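Local coordinates for protein tryptophane-5-halogenase (Microbispora sp. ATCC PTA-5024, PDB 5UAO) that probably chlorinates a tryptophan side chain of a lanthipeptide at its 5-position, using bound FAD, during biosynthesis of NAI-107, at residues 97-101 against 288-292; 149-154 against 270-274. All blocks are in the same frame, centred on the assembly; numbering follows the deposited sequence.

Contact 1. Residues 97-101 against 288-292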
ATOM      1  N   VAL A  97     -11.579 -34.388  -1.269  1.00 28.39           N
ATOM      2  CA  VAL A  97     -10.716 -33.792  -2.351  1.00 28.24           C
ATOM      3  C   VAL A  97      -9.352 -34.494  -2.444  1.00 29.02           C
ATOM      4  O   VAL A  97      -8.724 -34.515  -3.512  1.00 26.68           O
ATOM      5  CB  VAL A  97     -10.552 -32.288  -2.157  1.00 27.11           C
ATOM      6  CG1 VAL A  97      -9.590 -31.660  -3.219  1.00 27.30           C
ATOM      7  CG2 VAL A  97     -11.922 -31.646  -2.202  1.00 26.23           C
ATOM      8  N   ARG A  98      -8.901 -35.061  -1.336  1.00 27.55           N
ATOM      9  CA  ARG A  98      -7.632 -35.712  -1.251  1.00 30.86           C
ATOM     10  C   ARG A  98      -6.437 -34.819  -1.672  1.00 28.67           C
ATOM     11  O   ARG A  98      -5.657 -35.196  -2.509  1.00 28.34           O
ATOM     12  CB  ARG A  98      -7.659 -37.063  -1.998  1.00 38.09           C
ATOM     13  CG  ARG A  98      -8.532 -38.129  -1.266  1.00 46.42           C
ATOM     14  CD  ARG A  98      -8.800 -39.410  -2.072  1.00 50.82           C
ATOM     15  NE  ARG A  98      -7.705 -39.700  -2.996  1.00 58.96           N
ATOM     16  CZ  ARG A  98      -7.811 -40.362  -4.148  1.00 64.87           C
ATOM     17  NH1 ARG A  98      -8.985 -40.899  -4.524  1.00 64.21           N
ATOM     18  NH2 ARG A  98      -6.717 -40.495  -4.927  1.00 57.02           N
ATOM     19  N   PRO A  99      -6.223 -33.704  -0.959  1.00 26.54           N
ATOM     20  CA  PRO A  99      -5.195 -32.762  -1.360  1.00 27.05           C
ATOM     21  C   PRO A  99      -3.825 -33.286  -1.020  1.00 29.12           C
ATOM     22  O   PRO A  99      -3.683 -34.162  -0.132  1.00 29.52           O
ATOM     23  CB  PRO A  99      -5.462 -31.562  -0.470  1.00 27.82           C
ATOM     24  CG  PRO A  99      -6.005 -32.224   0.818  1.00 27.97           C
ATOM     25  CD  PRO A  99      -6.917 -33.253   0.247  1.00 27.13           C
ATOM     26  N   THR A 100      -2.827 -32.780  -1.746  1.00 23.94           N
ATOM     27  CA  THR A 100      -1.445 -32.800  -1.331  1.00 25.55           C
ATOM     28  C   THR A 100      -0.936 -31.407  -0.964  1.00 25.21           C
ATOM     29  O   THR A 100      -1.662 -30.386  -1.079  1.00 26.22           O
ATOM     30  CB  THR A 100      -0.537 -33.373  -2.411  1.00 25.69           C
ATOM     31  OG1 THR A 100      -0.720 -32.600  -3.558  1.00 27.47           O
ATOM     32  CG2 THR A 100      -0.927 -34.780  -2.710  1.00 26.75           C
ATOM     33  N   TRP A 101       0.302 -31.363  -0.501  1.00 24.34           N
ATOM     34  CA  TRP A 101       0.824 -30.205   0.109  1.00 25.16           C
ATOM     35  C   TRP A 101       1.869 -29.569  -0.771  1.00 24.53           C
ATOM     36  O   TRP A 101       2.713 -30.258  -1.371  1.00 26.45           O
ATOM     37  CB  TRP A 101       1.430 -30.467   1.498  1.00 26.11           C
ATOM     38  CG  TRP A 101       0.441 -30.861   2.542  1.00 26.90           C
ATOM     39  CD1 TRP A 101      -0.912 -30.670   2.559  1.00 27.57           C
ATOM     40  CD2 TRP A 101       0.758 -31.605   3.713  1.00 28.29           C
ATOM     41  NE1 TRP A 101      -1.466 -31.258   3.734  1.00 27.13           N
ATOM     42  CE2 TRP A 101      -0.449 -31.837   4.430  1.00 27.51           C
ATOM     43  CE3 TRP A 101       1.954 -32.100   4.224  1.00 30.18           C
ATOM     44  CZ2 TRP A 101      -0.470 -32.507   5.672  1.00 28.89           C
ATOM     45  CZ3 TRP A 101       1.926 -32.752   5.448  1.00 38.05           C
ATOM     46  CH2 TRP A 101       0.714 -32.951   6.151  1.00 33.28           C
ATOM     47  N   PRO A 288       1.807 -32.771  -7.969  1.00 26.15           N
ATOM     48  CA  PRO A 288       1.467 -34.098  -7.404  1.00 27.72           C
ATOM     49  C   PRO A 288       0.028 -34.201  -6.921  1.00 27.58           C
ATOM     50  O   PRO A 288      -0.453 -33.284  -6.242  1.00 29.35           O
ATOM     51  CB  PRO A 288       2.417 -34.189  -6.216  1.00 27.87           C
ATOM     52  CG  PRO A 288       3.611 -33.464  -6.694  1.00 28.25           C
ATOM     53  CD  PRO A 288       3.035 -32.249  -7.352  1.00 26.49           C
ATOM     54  N   THR A 289      -0.649 -35.287  -7.287  1.00 25.54           N
ATOM     55  CA  THR A 289      -1.886 -35.736  -6.601  1.00 26.08           C
ATOM     56  C   THR A 289      -1.599 -37.114  -5.982  1.00 25.16           C
ATOM     57  O   THR A 289      -0.525 -37.683  -6.252  1.00 26.45           O
ATOM     58  CB  THR A 289      -3.118 -35.810  -7.524  1.00 28.30           C
ATOM     59  OG1 THR A 289      -2.961 -36.919  -8.416  1.00 30.06           O
ATOM     60  CG2 THR A 289      -3.316 -34.537  -8.307  1.00 31.55           C
ATOM     61  N   PRO A 290      -2.499 -37.644  -5.123  1.00 25.61           N
ATOM     62  CA  PRO A 290      -2.109 -38.956  -4.537  1.00 27.05           C
ATOM     63  C   PRO A 290      -1.979 -40.061  -5.594  1.00 26.16           C
ATOM     64  O   PRO A 290      -1.110 -40.904  -5.468  1.00 30.68           O
ATOM     65  CB  PRO A 290      -3.214 -39.242  -3.478  1.00 27.35           C
ATOM     66  CG  PRO A 290      -3.730 -37.856  -3.115  1.00 29.03           C
ATOM     67  CD  PRO A 290      -3.669 -37.068  -4.429  1.00 28.18           C
ATOM     68  N   GLU A 291      -2.701 -39.966  -6.687  1.00 29.12           N
ATOM     69  CA  GLU A 291      -2.740 -41.065  -7.669  1.00 31.98           C
ATOM     70  C   GLU A 291      -1.616 -40.950  -8.730  1.00 33.58           C
ATOM     71  O   GLU A 291      -1.143 -41.957  -9.183  1.00 29.29           O
ATOM     72  CB  GLU A 291      -4.160 -41.252  -8.283  1.00 35.98           C
ATOM     73  CG  GLU A 291      -4.711 -40.133  -9.151  1.00 43.96           C
ATOM     74  CD  GLU A 291      -5.348 -38.930  -8.369  1.00 56.44           C
ATOM     75  OE1 GLU A 291      -5.351 -38.951  -7.069  1.00 40.87           O
ATOM     76  OE2 GLU A 291      -5.803 -37.940  -9.081  1.00 50.24           O
ATOM     77  N   SER A 292      -1.174 -39.744  -9.069  1.00 27.65           N
ATOM     78  CA  SER A 292      -0.140 -39.488 -10.076  1.00 26.61           C
ATOM     79  C   SER A 292       0.331 -38.003 -10.102  1.00 26.63           C
ATOM     80  O   SER A 292      -0.267 -37.159  -9.460  1.00 26.60           O
ATOM     81  CB  SER A 292      -0.679 -39.820 -11.449  1.00 29.19           C
ATOM     82  OG  SER A 292      -1.714 -38.904 -11.785  1.00 32.15           O
TER
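The backbones of 97-101 and 288-292 come closest at T100 and T289, whose CA atoms lie 6.0 Å apart, where the turn from helix 90-97 into strand 100-102 passes the loop between antiparallel strands 282-288 and 293-299. T100 makes the central polar link: its OG1 donates to P288 O at 2.8 Å, coming in from above the carbonyl plane, 42° out of it. H175 ND1, on the strand that pairs with T100, is a second partner of OG1. With chi1 at 57°, OG1 sits between the backbone N and the carbonyl carbon while CG2 turns toward P290 CD. Threonine thus serves twice, giving a hydroxyl to a carbonyl and a methyl to a proline ring. P290 also lays its CD against R98 O, at 3.3 Å, and its CB meets the R98 guanidinium at its edge, in plane. R98, just after the helix and with positive phi, bends at chi3 to end in a salt bridge from NH2 to E291 OE1, 3.0 Å long; one nitrogen meets one oxygen obliquely, the guanidinium and carboxylate planes standing 81° apart. R180 makes a second salt bridge to the same OE1, and the two arginines may offset the closeness of D177 to OE2. The loop is braced from within, since S292 O accepts from both the N and the OG1 of T289. All this is structural packing, with the P288 side chain about 10 Å from the bound FAD. Helix 178-191 borders the charged groups through R180, which also bonds to V97 O, while helix 505-514 packs on T100 and W101.

Contact 2. Residues 149-154 against 270-274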
ATOM      1  N   MET A 149      12.017 -28.735   1.136  1.00 25.93           N
ATOM      2  CA  MET A 149      11.862 -29.024  -0.299  1.00 28.32           C
ATOM      3  C   MET A 149      13.040 -29.788  -0.937  1.00 27.86           C
ATOM      4  O   MET A 149      12.828 -30.766  -1.676  1.00 27.13           O
ATOM      5  CB  MET A 149      11.540 -27.747  -1.062  1.00 26.49           C
ATOM      6  CG  MET A 149      10.184 -27.132  -0.738  1.00 28.69           C
ATOM      7  SD  MET A 149       9.846 -25.721  -1.878  1.00 34.98           S
ATOM      8  CE  MET A 149      10.545 -24.555  -0.994  1.00 24.59           C
ATOM      9  N   THR A 150      14.257 -29.343  -0.683  1.00 27.97           N
ATOM     10  CA  THR A 150      15.415 -30.091  -1.202  1.00 30.66           C
ATOM     11  C   THR A 150      15.597 -31.500  -0.574  1.00 28.55           C
ATOM     12  O   THR A 150      16.175 -32.381  -1.196  1.00 26.58           O
ATOM     13  CB  THR A 150      16.743 -29.314  -1.152  1.00 31.15           C
ATOM     14  OG1 THR A 150      17.042 -28.931   0.199  1.00 30.26           O
ATOM     15  CG2 THR A 150      16.646 -28.062  -2.039  1.00 34.52           C
ATOM     16  N   GLU A 151      15.082 -31.715   0.616  1.00 31.23           N
ATOM     17  CA  GLU A 151      15.039 -33.062   1.200  1.00 34.35           C
ATOM     18  C   GLU A 151      13.844 -33.883   0.737  1.00 34.75           C
ATOM     19  O   GLU A 151      13.797 -35.068   1.042  1.00 34.31           O
ATOM     20  CB  GLU A 151      14.972 -32.987   2.716  1.00 38.74           C
ATOM     21  CG  GLU A 151      16.096 -32.220   3.361  1.00 42.20           C
ATOM     22  CD  GLU A 151      17.325 -33.066   3.659  1.00 50.54           C
ATOM     23  OE1 GLU A 151      17.270 -34.317   3.565  1.00 45.25           O
ATOM     24  OE2 GLU A 151      18.342 -32.439   4.020  1.00 57.70           O
ATOM     25  N   ASP A 152      12.881 -33.297   0.008  1.00 31.35           N
ATOM     26  CA  ASP A 152      11.596 -33.932  -0.267  1.00 29.08           C
ATOM     27  C   ASP A 152      10.947 -34.472   1.030  1.00 30.07           C
ATOM     28  O   ASP A 152      10.451 -35.599   1.074  1.00 27.83           O
ATOM     29  CB  ASP A 152      11.695 -35.057  -1.336  1.00 32.75           C
ATOM     30  CG  ASP A 152      11.930 -34.507  -2.760  1.00 38.23           C
ATOM     31  OD1 ASP A 152      11.302 -33.551  -3.130  1.00 37.37           O
ATOM     32  OD2 ASP A 152      12.797 -34.999  -3.509  1.00 46.02           O
ATOM     33  N   ARG A 153      10.907 -33.645   2.074  1.00 29.45           N
ATOM     34  CA  ARG A 153      10.289 -34.048   3.333  1.00 29.35           C
ATOM     35  C   ARG A 153       9.353 -32.937   3.761  1.00 28.86           C
ATOM     36  O   ARG A 153       9.357 -31.840   3.155  1.00 27.86           O
ATOM     37  CB  ARG A 153      11.410 -34.312   4.379  1.00 30.20           C
ATOM     38  CG  ARG A 153      12.067 -35.673   4.213  1.00 29.65           C
ATOM     39  CD  ARG A 153      13.286 -35.778   5.100  1.00 36.90           C
ATOM     40  NE  ARG A 153      14.066 -36.965   4.784  1.00 39.11           N
ATOM     41  CZ  ARG A 153      13.708 -38.202   5.081  1.00 42.68           C
ATOM     42  NH1 ARG A 153      12.577 -38.441   5.718  1.00 46.04           N
ATOM     43  NH2 ARG A 153      14.482 -39.222   4.711  1.00 47.16           N
ATOM     44  N   VAL A 154       8.553 -33.187   4.790  1.00 25.47           N
ATOM     45  CA  VAL A 154       7.566 -32.231   5.270  1.00 26.98           C
ATOM     46  C   VAL A 154       7.723 -32.085   6.794  1.00 27.10           C
ATOM     47  O   VAL A 154       8.196 -33.007   7.435  1.00 31.04           O
ATOM     48  CB  VAL A 154       6.121 -32.631   4.905  1.00 27.39           C
ATOM     49  CG1 VAL A 154       5.893 -32.711   3.404  1.00 28.28           C
ATOM     50  CG2 VAL A 154       5.713 -33.982   5.522  1.00 30.13           C
ATOM     51  N   LEU A 270       5.409 -38.475  -3.157  1.00 27.71           N
ATOM     52  CA  LEU A 270       4.652 -37.231  -3.376  1.00 28.06           C
ATOM     53  C   LEU A 270       5.595 -36.065  -3.066  1.00 27.98           C
ATOM     54  O   LEU A 270       5.967 -35.835  -1.923  1.00 25.70           O
ATOM     55  CB  LEU A 270       3.330 -37.164  -2.582  1.00 28.33           C
ATOM     56  CG  LEU A 270       2.463 -38.413  -2.565  1.00 29.40           C
ATOM     57  CD1 LEU A 270       1.227 -38.216  -1.710  1.00 30.18           C
ATOM     58  CD2 LEU A 270       2.036 -38.793  -3.972  1.00 32.03           C
ATOM     59  N   LYS A 271       6.076 -35.386  -4.120  1.00 25.96           N
ATOM     60  CA  LYS A 271       6.901 -34.197  -3.938  1.00 25.08           C
ATOM     61  C   LYS A 271       6.106 -33.062  -3.252  1.00 23.99           C
ATOM     62  O   LYS A 271       4.968 -32.778  -3.635  1.00 23.96           O
ATOM     63  CB  LYS A 271       7.469 -33.717  -5.295  1.00 26.44           C
ATOM     64  CG  LYS A 271       8.459 -34.685  -5.907  1.00 27.50           C
ATOM     65  CD  LYS A 271       8.799 -34.320  -7.360  1.00 31.98           C
ATOM     66  CE  LYS A 271       7.633 -34.585  -8.309  1.00 28.99           C
ATOM     67  NZ  LYS A 271       7.420 -35.974  -8.727  1.00 29.50           N
ATOM     68  N   PRO A 272       6.670 -32.458  -2.201  1.00 22.88           N
ATOM     69  CA  PRO A 272       5.943 -31.421  -1.439  1.00 27.70           C
ATOM     70  C   PRO A 272       6.067 -30.016  -2.005  1.00 25.45           C
ATOM     71  O   PRO A 272       6.332 -29.042  -1.277  1.00 25.05           O
ATOM     72  CB  PRO A 272       6.582 -31.519  -0.031  1.00 26.26           C
ATOM     73  CG  PRO A 272       7.985 -31.930  -0.302  1.00 25.88           C
ATOM     74  CD  PRO A 272       7.863 -32.916  -1.442  1.00 26.01           C
ATOM     75  N   TYR A 273       5.811 -29.910  -3.297  1.00 23.26           N
ATOM     76  CA  TYR A 273       5.953 -28.710  -4.015  1.00 24.91           C
ATOM     77  C   TYR A 273       5.452 -28.889  -5.470  1.00 25.08           C
ATOM     78  O   TYR A 273       5.324 -29.996  -5.999  1.00 23.12           O
ATOM     79  CB  TYR A 273       7.437 -28.224  -3.961  1.00 26.00           C
ATOM     80  CG  TYR A 273       8.428 -29.285  -4.357  1.00 28.45           C
ATOM     81  CD1 TYR A 273       8.628 -29.627  -5.723  1.00 27.97           C
ATOM     82  CD2 TYR A 273       9.189 -29.910  -3.389  1.00 25.52           C
ATOM     83  CE1 TYR A 273       9.522 -30.638  -6.068  1.00 28.31           C
ATOM     84  CE2 TYR A 273      10.092 -30.897  -3.708  1.00 26.19           C
ATOM     85  CZ  TYR A 273      10.257 -31.265  -5.014  1.00 31.09           C
ATOM     86  OH  TYR A 273      11.152 -32.222  -5.306  1.00 29.24           O
ATOM     87  N   THR A 274       5.220 -27.767  -6.127  1.00 25.74           N
ATOM     88  CA  THR A 274       4.977 -27.730  -7.550  1.00 23.80           C
ATOM     89  C   THR A 274       6.360 -27.585  -8.211  1.00 26.07           C
ATOM     90  O   THR A 274       7.247 -26.877  -7.681  1.00 23.51           O
ATOM     91  CB  THR A 274       4.093 -26.516  -7.869  1.00 25.29           C
ATOM     92  OG1 THR A 274       2.793 -26.687  -7.291  1.00 23.95           O
ATOM     93  CG2 THR A 274       3.963 -26.315  -9.305  1.00 24.04           C
TER
HETATM   94  O   HOH W   1      13.553 -30.392  -4.510  1.00 53.41           O
HETATM   95  O   HOH W   2       7.575 -36.203   0.610  1.00 31.38           O
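This is a mixed contact, apolar with one short side-chain hydrogen bond, between the C-terminal end of helix 144-151 and the loop that leads into strand 274-279. The Y273 hydroxyl donates to D152 OD1 at 2.6 Å and uses the syn lone pair of that oxygen, on the side of OD2. The carboxylate meets the ring at its edge, near the ring plane, the two planes being 27° apart; tyrosine suits this place because its long ring carries a hydroxyl out to the helix end. A chi1 of 51° sets Y273 CG between its backbone N and carbonyl carbon, and brings CD2 to 4.0 Å from M149 CB. M149 SD lies farther off, 5.4 Å from the ring centroid and oblique to it, in a Met-aromatic contact. D152 closes the helix in a Schellman motif: its phi is positive and two backbone bonds reach back into the last turn, one of them D152 N to M149 O. That carbonyl is also reached by a water, which gives a weak second bond to Y273 OH. On the loop side P272 centres an inverse gamma turn, a place that suits proline: its ring holds phi near the turn's value, and its N is not used in the weak closing bond from Y273 N to K271 O. Its CB packs on V154 CG1 at 3.7 Å, and its CG lies at the same distance from R153 O. Another water bridges D152 O and L270 O. K271 lays CB 3.7 Å above one face of the Y273 ring, nearer the ring's margin than its centre, before turning away to a salt bridge with D293.

How the contacts relate
From the N terminus, the chain leaves helix 90-97 and enters 97-101, the first half of contact 1. It then runs through helix 144-151 to 149-154, and on through helix 178-191 and strand 258-264 to 270-274, which closes contact 2. The hairpin of strands 274-279 and 282-288 follows, and 288-292, with 186 residues between it and 97-101, closes contact 1. Contact 2 is therefore nested inside contact 1. Their centres are 13 Å apart, and they touch: P288 CG lies 3.4 Å from K271 O, and W101 packs on V154. Together they fasten two helix ends to loops of one mixed sheet, with helix 505-514 alongside both.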